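Local coordinates for protein fructosyl amine:oxygen oxidoreductase (Neosartorya fumigata, PDB 4WCT) that catalyses the oxidative deglycation of fructosyl amines (Amadori products), using bound FAD as cofactor and oxygen as electron acceptor, at residues D69-M74 / E295-D300; H113-I118 / A176-A181; W257-I262 / L352-I357. All blocks are in the same frame, centred on the assembly; numbering follows the deposited sequence. Where two conformers were deposited one is given.

Overall arrangement
All three contacts are largely buried; they differ in chemistry and in how they meet the flavin: contacts 1 and 3 touch it, contact 2 does not. Contact 1 lies at the isoalloxazine ring and is polar, with lysines gathered round a carboxylate. Strands 72-75 and 176-179 are neighbours in a three-stranded antiparallel sheet, to which contact 2 adds edge strand 112-113 through backbone bonds and an aromatic stack. Contact 3 belongs to the large mixed sheet, in which strand 253-263 lies beside 295-310 of contact 1. It is antiparallel strand pairing, with an aromatic pair and an arginine on one face and small or aliphatic side chains on the other. Contact 1 touches both others.

Contact 1: residues D69-M74 / E295-D300; sequences DINKIM and ELKICD. With FAD (flavin-adenine dinucleotide), chain C.
At the flavin site Asp-69 and Lys-297 form a salt-bridge network that also takes in Lys-72. The Lys-297 chain leaves strand 295-310 extended and turns about its CG-CD bond (chi3 88°), which brings its ammonium into a group of oxygens offered by the loop 69-71. There NZ reaches Asp-69 OD2 at 2.8 Å on the syn side of the carboxylate, 27° out of its plane. The same nitrogen donates to the backbone O of Asn-71 at 2.7 Å, from above the carbonyl plane, and more weakly to its OD1. A long, flexible lysine suits this place because it can span from strand 295-310 to the loop 69-71, with which the strand makes no direct backbone bond. Nearer the strand, a water is hydrogen-bonded to Asn-71 ND2, Lys-297 N and Glu-295 O, while Ile-70 CD1 packs on that carbonyl.

The anti lone pair of Asp-69 OD2 serves Lys-72, whose NZ lies 2.9 Å away. That side chain runs across one face of the flavin, NZ coming within 3.5 Å of FAD C5X. Next along the strand, Ile-73 grips the pyrimidine edge, its N donating to FAD O4 at 2.8 Å and its O accepting from FAD N3 at 3.0 Å. One carboxylate oxygen thus joins two lysines, which is consistent with Lys-297 acting as a second-shell residue that positions Asp-69 and, through it, the Lys-72 ammonium.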
loop_
_atom_site.group_PDB
_atom_site.type_symbol
_atom_site.label_atom_id
_atom_site.label_comp_id
_atom_site.label_asym_id
_atom_site.label_seq_id
_atom_site.Cartn_x
_atom_site.Cartn_y
_atom_site.Cartn_z
ATOM N N ASP A 69 1.054 4.159 -8.557
ATOM C CA ASP A 69 1.407 2.941 -9.241
ATOM C C ASP A 69 0.319 2.694 -10.281
ATOM O O ASP A 69 -0.882 2.877 -10.004
ATOM C CB ASP A 69 1.415 1.798 -8.206
ATOM C CG ASP A 69 2.217 0.617 -8.653
ATOM O OD1 ASP A 69 2.240 0.388 -9.883
ATOM O OD2 ASP A 69 2.567 -0.221 -7.764
ATOM N N ILE A 70 0.715 2.193 -11.446
ATOM C CA ILE A 70 -0.263 1.902 -12.497
ATOM C C ILE A 70 -1.231 0.775 -12.137
ATOM O O ILE A 70 -2.341 0.702 -12.655
ATOM C CB ILE A 70 0.412 1.571 -13.853
ATOM C CG1 ILE A 70 1.495 0.508 -13.697
ATOM C CG2 ILE A 70 0.931 2.837 -14.525
ATOM C CD1 ILE A 70 1.953 -0.098 -15.001
ATOM N N ASN A 71 -0.891 -0.034 -11.148
ATOM C CA ASN A 71 -1.834 -1.006 -10.661
ATOM C C ASN A 71 -1.496 -1.453 -9.257
ATOM O O ASN A 71 -0.327 -1.363 -8.840
ATOM C CB ASN A 71 -1.952 -2.196 -11.604
ATOM C CG ASN A 71 -0.633 -2.609 -12.200
ATOM O OD1 ASN A 71 0.308 -2.913 -11.485
ATOM N ND2 ASN A 71 -0.552 -2.581 -13.534
ATOM N N LYS A 72 -2.516 -1.929 -8.559
ATOM C CA LYS A 72 -2.397 -2.617 -7.270
ATOM C C LYS A 72 -3.490 -3.690 -7.231
ATOM O O LYS A 72 -4.483 -3.644 -7.978
ATOM C CB LYS A 72 -2.628 -1.645 -6.078
ATOM C CG LYS A 72 -1.671 -0.473 -6.043
ATOM C CD LYS A 72 -0.286 -0.870 -5.547
ATOM C CE LYS A 72 0.484 0.355 -5.096
ATOM N NZ LYS A 72 1.934 0.089 -4.961
ATOM N N ILE A 73 -3.304 -4.645 -6.338
ATOM C CA ILE A 73 -4.254 -5.743 -6.145
ATOM C C ILE A 73 -5.371 -5.298 -5.218
ATOM O O ILE A 73 -5.112 -4.664 -4.202
ATOM C CB ILE A 73 -3.547 -6.960 -5.526
ATOM C CG1 ILE A 73 -2.366 -7.398 -6.408
ATOM C CG2 ILE A 73 -4.571 -8.065 -5.306
ATOM C CD1 ILE A 73 -1.473 -8.456 -5.793
ATOM N N MET A 74 -6.611 -5.633 -5.575
ATOM C CA MET A 74 -7.778 -5.519 -4.702
ATOM C C MET A 74 -8.325 -6.941 -4.476
ATOM O O MET A 74 -8.571 -7.685 -5.423
ATOM C CB MET A 74 -8.864 -4.645 -5.362
ATOM C CG MET A 74 -10.298 -4.770 -4.761
ATOM S SD MET A 74 -10.397 -4.175 -3.092
ATOM C CE MET A 74 -11.689 -5.177 -2.358
ATOM N N GLU A 295 2.771 -0.975 -20.474
ATOM C CA GLU A 295 3.871 -1.487 -19.632
ATOM C C GLU A 295 3.324 -2.518 -18.654
ATOM O O GLU A 295 2.281 -2.319 -18.046
ATOM C CB GLU A 295 4.525 -0.348 -18.866
ATOM C CG GLU A 295 5.561 0.381 -19.702
ATOM C CD GLU A 295 6.265 1.502 -18.970
ATOM O OE1 GLU A 295 5.666 2.130 -18.061
ATOM O OE2 GLU A 295 7.334 1.878 -19.479
ATOM N N LEU A 296 3.997 -3.665 -18.608
ATOM C CA LEU A 296 3.614 -4.788 -17.772
ATOM C C LEU A 296 4.497 -4.740 -16.526
ATOM O O LEU A 296 5.737 -4.720 -16.644
ATOM C CB LEU A 296 3.850 -6.089 -18.570
ATOM C CG LEU A 296 3.378 -7.407 -17.934
ATOM C CD1 LEU A 296 3.063 -8.412 -19.018
ATOM C CD2 LEU A 296 4.421 -7.976 -16.995
ATOM N N LYS A 297 3.848 -4.690 -15.361
ATOM C CA LYS A 297 4.545 -4.515 -14.084
ATOM C C LYS A 297 4.727 -5.854 -13.381
ATOM O O LYS A 297 3.769 -6.629 -13.258
ATOM C CB LYS A 297 3.733 -3.621 -13.170
ATOM C CG LYS A 297 4.493 -3.276 -11.871
ATOM C CD LYS A 297 3.645 -2.465 -10.914
ATOM C CE LYS A 297 2.844 -3.418 -10.021
ATOM N NZ LYS A 297 2.001 -2.681 -9.080
ATOM N N ILE A 298 5.941 -6.085 -12.899
ATOM C CA ILE A 298 6.292 -7.277 -12.111
ATOM C C ILE A 298 6.826 -6.829 -10.754
ATOM O O ILE A 298 7.672 -5.940 -10.694
ATOM C CB ILE A 298 7.403 -8.120 -12.765
ATOM C CG1 ILE A 298 7.031 -8.517 -14.196
ATOM C CG2 ILE A 298 7.632 -9.369 -11.940
ATOM C CD1 ILE A 298 7.696 -7.707 -15.275
ATOM N N CYS A 299 6.261 -7.372 -9.681
ATOM C CA CYS A 299 6.819 -7.194 -8.350
ATOM C C CYS A 299 7.418 -8.508 -7.912
ATOM O O CYS A 299 6.763 -9.547 -7.980
ATOM C CB CYS A 299 5.749 -6.824 -7.364
ATOM S SG CYS A 299 5.244 -5.109 -7.446
ATOM N N ASP A 300 8.680 -8.492 -7.515
ATOM C CA ASP A 300 9.291 -9.671 -6.953
ATOM C C ASP A 300 9.002 -9.717 -5.449
ATOM O O ASP A 300 9.253 -8.765 -4.724
ATOM C CB ASP A 300 10.805 -9.677 -7.216
ATOM C CG ASP A 300 11.515 -8.489 -6.626
ATOM O OD1 ASP A 300 11.164 -7.346 -7.019
ATOM O OD2 ASP A 300 12.438 -8.705 -5.794
HETATM P PA FAD C . 1.344 6.882 0.416
HETATM O O1A FAD C . 0.374 6.495 -0.662
HETATM O O2A FAD C . 2.792 6.518 0.307
HETATM O O5B FAD C . 1.209 8.439 0.584
HETATM C C5B FAD C . 2.021 9.126 1.548
HETATM C C4B FAD C . 2.092 10.592 1.135
HETATM O O4B FAD C . 2.721 11.361 2.212
HETATM C C3B FAD C . 2.904 10.849 -0.130
HETATM O O3B FAD C . 2.150 11.562 -1.124
HETATM C C2B FAD C . 4.094 11.676 0.364
HETATM O O2B FAD C . 4.656 12.575 -0.590
HETATM C C1B FAD C . 3.515 12.352 1.608
HETATM N N9A FAD C . 4.573 12.768 2.554
HETATM C C8A FAD C . 5.721 12.128 2.843
HETATM N N7A FAD C . 6.464 12.853 3.710
HETATM C C5A FAD C . 5.710 13.936 4.033
HETATM C C6A FAD C . 5.922 15.130 4.841
HETATM N N6A FAD C . 7.056 15.288 5.547
HETATM N N1A FAD C . 4.949 16.065 4.822
HETATM C C2A FAD C . 3.799 15.929 4.148
HETATM N N3A FAD C . 3.560 14.873 3.353
HETATM C C4A FAD C . 4.482 13.882 3.271
HETATM N N1 FAD C . -1.553 -2.345 -1.267
HETATM C C2 FAD C . -2.662 -3.006 -1.753
HETATM O O2 FAD C . -3.742 -2.770 -1.215
HETATM N N3 FAD C . -2.594 -3.784 -2.836
HETATM C C4 FAD C . -1.418 -4.082 -3.429
HETATM O O4 FAD C . -1.305 -4.823 -4.444
HETATM C C4X FAD C . -0.204 -3.442 -2.953
HETATM N N5 FAD C . 0.997 -3.697 -3.537
HETATM C C5X FAD C . 2.057 -2.892 -3.220
HETATM C C6 FAD C . 3.242 -2.951 -3.948
HETATM C C7 FAD C . 4.336 -2.207 -3.550
HETATM C C7M FAD C . 5.565 -2.234 -4.386
HETATM C C8 FAD C . 4.215 -1.306 -2.397
HETATM C C8M FAD C . 5.338 -0.447 -1.946
HETATM C C9 FAD C . 3.021 -1.162 -1.735
HETATM C C9A FAD C . 1.948 -1.962 -2.069
HETATM N N10 FAD C . 0.759 -1.888 -1.337
HETATM C C10 FAD C . -0.364 -2.554 -1.831
HETATM C "C1'" FAD C . 0.561 -1.070 -0.150
HETATM C "C2'" FAD C . -0.059 0.284 -0.456
HETATM O "O2'" FAD C . 0.666 0.836 -1.547
HETATM C "C3'" FAD C . 0.065 1.171 0.790
HETATM O "O3'" FAD C . -0.369 0.447 1.951
HETATM C "C4'" FAD C . -0.735 2.469 0.645
HETATM O "O4'" FAD C . -0.515 3.023 -0.651
HETATM C "C5'" FAD C . -0.233 3.446 1.701
HETATM O "O5'" FAD C . -1.002 4.645 1.611
HETATM P P FAD C . -0.544 5.940 2.447
HETATM O O1P FAD C . -1.509 7.056 2.118
HETATM O O2P FAD C . -0.336 5.489 3.873
HETATM O O3P FAD C . 0.892 6.287 1.820
HETATM O O HOH W 1 1.207 -3.553 -15.599
#

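Contact 2: residues H113-I118 / A176-A181; sequences HETGFI and AGWIHA
His-113 and Trp-178 pair across the edge of a small antiparallel sheet, in which 176-179 is the middle strand between 112-113 and 72-75. They form a hydrogen-bonded pair: His-113 N donates to Trp-178 O at 2.8 Å, and Trp-178 N returns a bond to His-113 O at 3.0 Å. Glu-114 then centres an inverse gamma turn, after which Gly-116 N donates to Ala-176 O from well above the carbonyl plane.

The aromatic part is an offset stack. With its CG between the backbone N and the carbonyl carbon (chi1 65°), the indole of Trp-178 reaches out along the face of the His-113 imidazole; the imidazole and the six-membered indole ring have centroids 4.0 Å apart and planes at 23°. His-113 CB adds a CH-pi contact over the five-membered ring. Trp-178 NE1 is bonded to Glu-288, so the indole is held by its polar edge as well as its face.

Close packing explains the glycine at 177. A CB there would point into His-113 O and Thr-115 N; instead, Gly-177 CA makes a CA-H...O contact of 3.3 Å with His-113 O. At the indole edge, near its plane, Thr-115 OG1 stands 3.6 Å from Trp-178 CD1 while bonding to Leu-275 O.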
loop_
_atom_site.group_PDB
_atom_site.type_symbol
_atom_site.label_atom_id
_atom_site.label_comp_id
_atom_site.label_asym_id
_atom_site.label_seq_id
_atom_site.Cartn_x
_atom_site.Cartn_y
_atom_site.Cartn_z
ATOM N N HIS A 113 -10.897 -3.129 -11.880
ATOM C CA HIS A 113 -11.044 -4.170 -12.894
ATOM C C HIS A 113 -11.184 -5.534 -12.253
ATOM O O HIS A 113 -10.207 -6.061 -11.697
ATOM C CB HIS A 113 -9.836 -4.128 -13.824
ATOM C CG HIS A 113 -9.652 -2.799 -14.478
ATOM N ND1 HIS A 113 -10.447 -2.401 -15.537
ATOM C CD2 HIS A 113 -9.081 -1.663 -14.008
ATOM C CE1 HIS A 113 -10.172 -1.144 -15.834
ATOM N NE2 HIS A 113 -9.328 -0.679 -14.930
ATOM N N GLU A 114 -12.427 -6.054 -12.194
ATOM C CA GLU A 114 -12.725 -7.221 -11.376
ATOM C C GLU A 114 -12.368 -8.480 -12.164
ATOM O O GLU A 114 -13.237 -9.252 -12.575
ATOM C CB GLU A 114 -14.192 -7.237 -10.890
ATOM C CG GLU A 114 -14.483 -8.290 -9.820
ATOM C CD GLU A 114 -15.884 -8.161 -9.234
ATOM O OE1 GLU A 114 -16.614 -7.264 -9.682
ATOM O OE2 GLU A 114 -16.265 -8.991 -8.389
ATOM N N THR A 115 -11.068 -8.682 -12.354
ATOM C CA THR A 115 -10.584 -9.731 -13.228
ATOM C C THR A 115 -10.260 -11.046 -12.491
ATOM O O THR A 115 -9.906 -12.051 -13.144
ATOM C CB THR A 115 -9.336 -9.287 -13.961
ATOM O OG1 THR A 115 -8.322 -8.948 -13.016
ATOM C CG2 THR A 115 -9.579 -8.109 -14.862
ATOM N N GLY A 116 -10.237 -10.991 -11.162
ATOM C CA GLY A 116 -9.936 -12.153 -10.345
ATOM C C GLY A 116 -8.508 -12.148 -9.842
ATOM O O GLY A 116 -7.725 -11.251 -10.172
ATOM N N PHE A 117 -8.165 -13.162 -9.051
ATOM C CA PHE A 117 -6.896 -13.174 -8.314
ATOM C C PHE A 117 -6.483 -14.609 -8.094
ATOM O O PHE A 117 -7.296 -15.439 -7.657
ATOM C CB PHE A 117 -7.096 -12.460 -6.968
ATOM C CG PHE A 117 -5.934 -12.547 -6.009
ATOM C CD1 PHE A 117 -4.732 -11.916 -6.270
ATOM C CD2 PHE A 117 -6.038 -13.303 -4.850
ATOM C CE1 PHE A 117 -3.697 -11.924 -5.333
ATOM C CE2 PHE A 117 -5.007 -13.324 -3.923
ATOM C CZ PHE A 117 -3.838 -12.621 -4.167
ATOM N N ILE A 118 -5.241 -14.924 -8.464
ATOM C CA ILE A 118 -4.703 -16.269 -8.295
ATOM C C ILE A 118 -3.627 -16.187 -7.213
ATOM O O ILE A 118 -2.690 -15.376 -7.316
ATOM C CB ILE A 118 -4.044 -16.796 -9.600
ATOM C CG1 ILE A 118 -5.056 -16.911 -10.736
ATOM C CG2 ILE A 118 -3.360 -18.128 -9.356
ATOM C CD1 ILE A 118 -4.391 -17.013 -12.101
ATOM N N ALA A 176 -12.372 -9.651 -6.580
ATOM C CA ALA A 176 -10.938 -9.450 -6.608
ATOM C C ALA A 176 -10.505 -9.074 -8.012
ATOM O O ALA A 176 -11.203 -9.343 -9.008
ATOM C CB ALA A 176 -10.209 -10.717 -6.124
ATOM N N GLY A 177 -9.360 -8.397 -8.098
ATOM C CA GLY A 177 -8.813 -7.944 -9.367
ATOM C C GLY A 177 -7.748 -6.909 -9.121
ATOM O O GLY A 177 -6.984 -7.023 -8.166
ATOM N N TRP A 178 -7.700 -5.890 -9.976
ATOM C CA TRP A 178 -6.729 -4.852 -9.828
ATOM C C TRP A 178 -7.334 -3.468 -9.958
ATOM O O TRP A 178 -8.436 -3.274 -10.512
ATOM C CB TRP A 178 -5.591 -5.043 -10.826
ATOM C CG TRP A 178 -5.982 -4.914 -12.286
ATOM C CD1 TRP A 178 -6.322 -5.923 -13.131
ATOM C CD2 TRP A 178 -5.872 -3.741 -13.096
ATOM N NE1 TRP A 178 -6.522 -5.439 -14.389
ATOM C CE2 TRP A 178 -6.288 -4.087 -14.396
ATOM C CE3 TRP A 178 -5.536 -2.423 -12.831
ATOM C CZ2 TRP A 178 -6.298 -3.175 -15.456
ATOM C CZ3 TRP A 178 -5.610 -1.486 -13.885
ATOM C CH2 TRP A 178 -5.947 -1.873 -15.180
ATOM N N ILE A 179 -6.624 -2.494 -9.385
ATOM C CA ILE A 179 -7.047 -1.118 -9.436
ATOM C C ILE A 179 -5.975 -0.251 -10.072
ATOM O O ILE A 179 -4.776 -0.483 -9.895
ATOM C CB ILE A 179 -7.397 -0.591 -8.021
ATOM C CG1 ILE A 179 -6.241 -0.830 -7.065
ATOM C CG2 ILE A 179 -8.648 -1.309 -7.516
ATOM C CD1 ILE A 179 -6.206 0.122 -5.888
ATOM N N HIS A 180 -6.401 0.765 -10.817
ATOM C CA HIS A 180 -5.463 1.730 -11.330
ATOM C C HIS A 180 -5.206 2.767 -10.261
ATOM O O HIS A 180 -5.921 3.775 -10.172
ATOM C CB HIS A 180 -5.961 2.387 -12.607
ATOM C CG HIS A 180 -4.869 3.021 -13.409
ATOM N ND1 HIS A 180 -3.962 3.914 -12.875
ATOM C CD2 HIS A 180 -4.469 2.795 -14.683
ATOM C CE1 HIS A 180 -3.070 4.231 -13.794
ATOM N NE2 HIS A 180 -3.374 3.585 -14.911
ATOM N N ALA A 181 -4.273 2.468 -9.372
ATOM C CA ALA A 181 -4.148 3.244 -8.117
ATOM C C ALA A 181 -3.799 4.698 -8.417
ATOM O O ALA A 181 -4.347 5.630 -7.775
ATOM C CB ALA A 181 -3.101 2.617 -7.192
#

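Contact 3: residues W257-I262 / L352-I357; sequences WTLCHI and LSFARI
The imidazole of His-261 has one face overlapped by the edge of Phe-354, whose CD2 sits over the ring centre, 3.7 Å above the plane. The pair is edge-to-face, with planes at 56°. Both side chains lean the same way from neighbouring antiparallel strands of the large mixed sheet, with Leu-259 and Arg-356 on the same face.

Leu-259 and Arg-356 form a hydrogen-bonded pair, each N 3.1 Å from the other's O. Leu-259 CD2 rests on Arg-356 CG, and the chain runs on extended, carrying the guanidinium to the carbonyls of Ala-65 and Asn-68; arginine thus both packs and donates. On the other face, Cys-260 and Ala-355 are a non-hydrogen-bonded pair with CA atoms 4.0 Å apart, a spacing that suits small side chains, and Cys-260 SG touches Leu-352 CD2 at 3.7 Å. Helix 330-343 packs on Thr-258, Cys-260 and Leu-352. At the strand's far end Trp-257 lines the FAD pocket.

Where the chain turns a corner, Ser-353 N bonds to His-261 O. Its OG and His-261 ND1 each pair with a different oxygen of Glu-295. This one carboxylate therefore links three parts of the chain, probably limits the rotation of the imidazole and could polarise it.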
loop_
_atom_site.group_PDB
_atom_site.type_symbol
_atom_site.label_atom_id
_atom_site.label_comp_id
_atom_site.label_asym_id
_atom_site.label_seq_id
_atom_site.Cartn_x
_atom_site.Cartn_y
_atom_site.Cartn_z
ATOM N N TRP A 257 9.393 -2.323 -1.046
ATOM C CA TRP A 257 9.341 -3.336 -2.056
ATOM C C TRP A 257 9.683 -2.792 -3.425
ATOM O O TRP A 257 10.035 -1.618 -3.558
ATOM C CB TRP A 257 7.948 -3.941 -2.007
ATOM C CG TRP A 257 7.823 -4.807 -0.802
ATOM C CD1 TRP A 257 8.163 -6.137 -0.713
ATOM C CD2 TRP A 257 7.460 -4.394 0.513
ATOM N NE1 TRP A 257 8.037 -6.570 0.584
ATOM C CE2 TRP A 257 7.603 -5.525 1.366
ATOM C CE3 TRP A 257 6.934 -3.218 1.047
ATOM C CZ2 TRP A 257 7.337 -5.461 2.745
ATOM C CZ3 TRP A 257 6.717 -3.144 2.430
ATOM C CH2 TRP A 257 6.926 -4.264 3.261
ATOM N N THR A 258 9.817 -3.701 -4.383
ATOM C CA THR A 258 10.492 -3.427 -5.634
ATOM C C THR A 258 9.575 -3.780 -6.809
ATOM O O THR A 258 8.821 -4.767 -6.758
ATOM C CB THR A 258 11.791 -4.270 -5.728
ATOM O OG1 THR A 258 11.534 -5.582 -5.199
ATOM C CG2 THR A 258 12.884 -3.607 -4.913
ATOM N N LEU A 259 9.582 -2.941 -7.835
ATOM C CA LEU A 259 8.732 -3.137 -8.997
ATOM C C LEU A 259 9.490 -2.764 -10.248
ATOM O O LEU A 259 10.350 -1.901 -10.226
ATOM C CB LEU A 259 7.438 -2.338 -8.883
ATOM C CG LEU A 259 7.521 -0.814 -8.986
ATOM C CD1 LEU A 259 7.453 -0.304 -10.420
ATOM C CD2 LEU A 259 6.402 -0.163 -8.177
ATOM N N CYS A 260 9.172 -3.426 -11.345
ATOM C CA CYS A 260 9.776 -3.073 -12.617
ATOM C C CYS A 260 8.747 -3.269 -13.710
ATOM O O CYS A 260 7.750 -3.961 -13.519
ATOM C CB CYS A 260 11.061 -3.868 -12.891
ATOM S SG CYS A 260 10.918 -5.665 -12.984
ATOM N N HIS A 261 8.991 -2.633 -14.847
ATOM C CA HIS A 261 8.083 -2.627 -15.973
ATOM C C HIS A 261 8.807 -3.147 -17.194
ATOM O O HIS A 261 9.972 -2.822 -17.393
ATOM C CB HIS A 261 7.612 -1.220 -16.327
ATOM C CG HIS A 261 6.705 -0.562 -15.330
ATOM N ND1 HIS A 261 6.073 0.631 -15.611
ATOM C CD2 HIS A 261 6.388 -0.857 -14.046
ATOM C CE1 HIS A 261 5.434 1.053 -14.538
ATOM N NE2 HIS A 261 5.544 0.127 -13.605
ATOM N N ILE A 262 8.078 -3.850 -18.053
ATOM C CA ILE A 262 8.496 -4.241 -19.406
ATOM C C ILE A 262 7.538 -3.572 -20.392
ATOM O O ILE A 262 6.307 -3.610 -20.183
ATOM C CB ILE A 262 8.396 -5.783 -19.604
ATOM C CG1 ILE A 262 9.396 -6.498 -18.709
ATOM C CG2 ILE A 262 8.633 -6.147 -21.062
ATOM C CD1 ILE A 262 9.308 -8.003 -18.748
ATOM N N LEU A 352 14.113 -3.899 -19.101
ATOM C CA LEU A 352 13.221 -3.152 -18.239
ATOM C C LEU A 352 13.097 -1.746 -18.789
ATOM O O LEU A 352 14.092 -1.122 -19.167
ATOM C CB LEU A 352 13.747 -3.101 -16.807
ATOM C CG LEU A 352 13.973 -4.428 -16.110
ATOM C CD1 LEU A 352 14.389 -4.134 -14.667
ATOM C CD2 LEU A 352 12.734 -5.332 -16.189
ATOM N N SER A 353 11.876 -1.218 -18.760
ATOM C CA SER A 353 11.623 0.134 -19.197
ATOM C C SER A 353 11.546 1.135 -18.068
ATOM O O SER A 353 11.576 2.377 -18.290
ATOM C CB SER A 353 10.368 0.165 -20.045
ATOM O OG SER A 353 9.227 -0.173 -19.297
ATOM N N PHE A 354 11.321 0.612 -16.859
ATOM C CA PHE A 354 11.142 1.428 -15.638
ATOM C C PHE A 354 11.342 0.511 -14.451
ATOM O O PHE A 354 10.999 -0.662 -14.523
ATOM C CB PHE A 354 9.753 2.014 -15.575
ATOM C CG PHE A 354 9.514 2.901 -14.374
ATOM C CD1 PHE A 354 10.153 4.123 -14.260
ATOM C CD2 PHE A 354 8.670 2.490 -13.353
ATOM C CE1 PHE A 354 9.942 4.934 -13.138
ATOM C CE2 PHE A 354 8.493 3.264 -12.227
ATOM C CZ PHE A 354 9.123 4.484 -12.115
ATOM N N ALA A 355 11.825 1.058 -13.337
ATOM C CA ALA A 355 11.823 0.322 -12.091
ATOM C C ALA A 355 11.926 1.307 -10.927
ATOM O O ALA A 355 12.492 2.404 -11.081
ATOM C CB ALA A 355 12.982 -0.673 -12.045
ATOM N N ARG A 356 11.354 0.950 -9.780
ATOM C CA ARG A 356 11.523 1.769 -8.599
ATOM C C ARG A 356 11.385 0.963 -7.321
ATOM O O ARG A 356 10.675 -0.079 -7.265
ATOM C CB ARG A 356 10.571 2.981 -8.585
ATOM C CG ARG A 356 9.149 2.753 -8.122
ATOM C CD ARG A 356 8.386 4.055 -8.178
ATOM N NE ARG A 356 7.013 3.990 -7.653
ATOM C CZ ARG A 356 6.646 4.332 -6.413
ATOM N NH1 ARG A 356 7.522 4.588 -5.455
ATOM N NH2 ARG A 356 5.369 4.443 -6.142
ATOM N N ILE A 357 11.908 1.549 -6.250
ATOM C CA ILE A 357 11.546 1.131 -4.921
ATOM C C ILE A 357 10.310 1.909 -4.447
ATOM O O ILE A 357 10.066 3.026 -4.883
ATOM C CB ILE A 357 12.706 1.224 -3.935
ATOM C CG1 ILE A 357 13.156 2.665 -3.689
ATOM C CG2 ILE A 357 13.855 0.335 -4.440
ATOM C CD1 ILE A 357 14.291 2.790 -2.693
#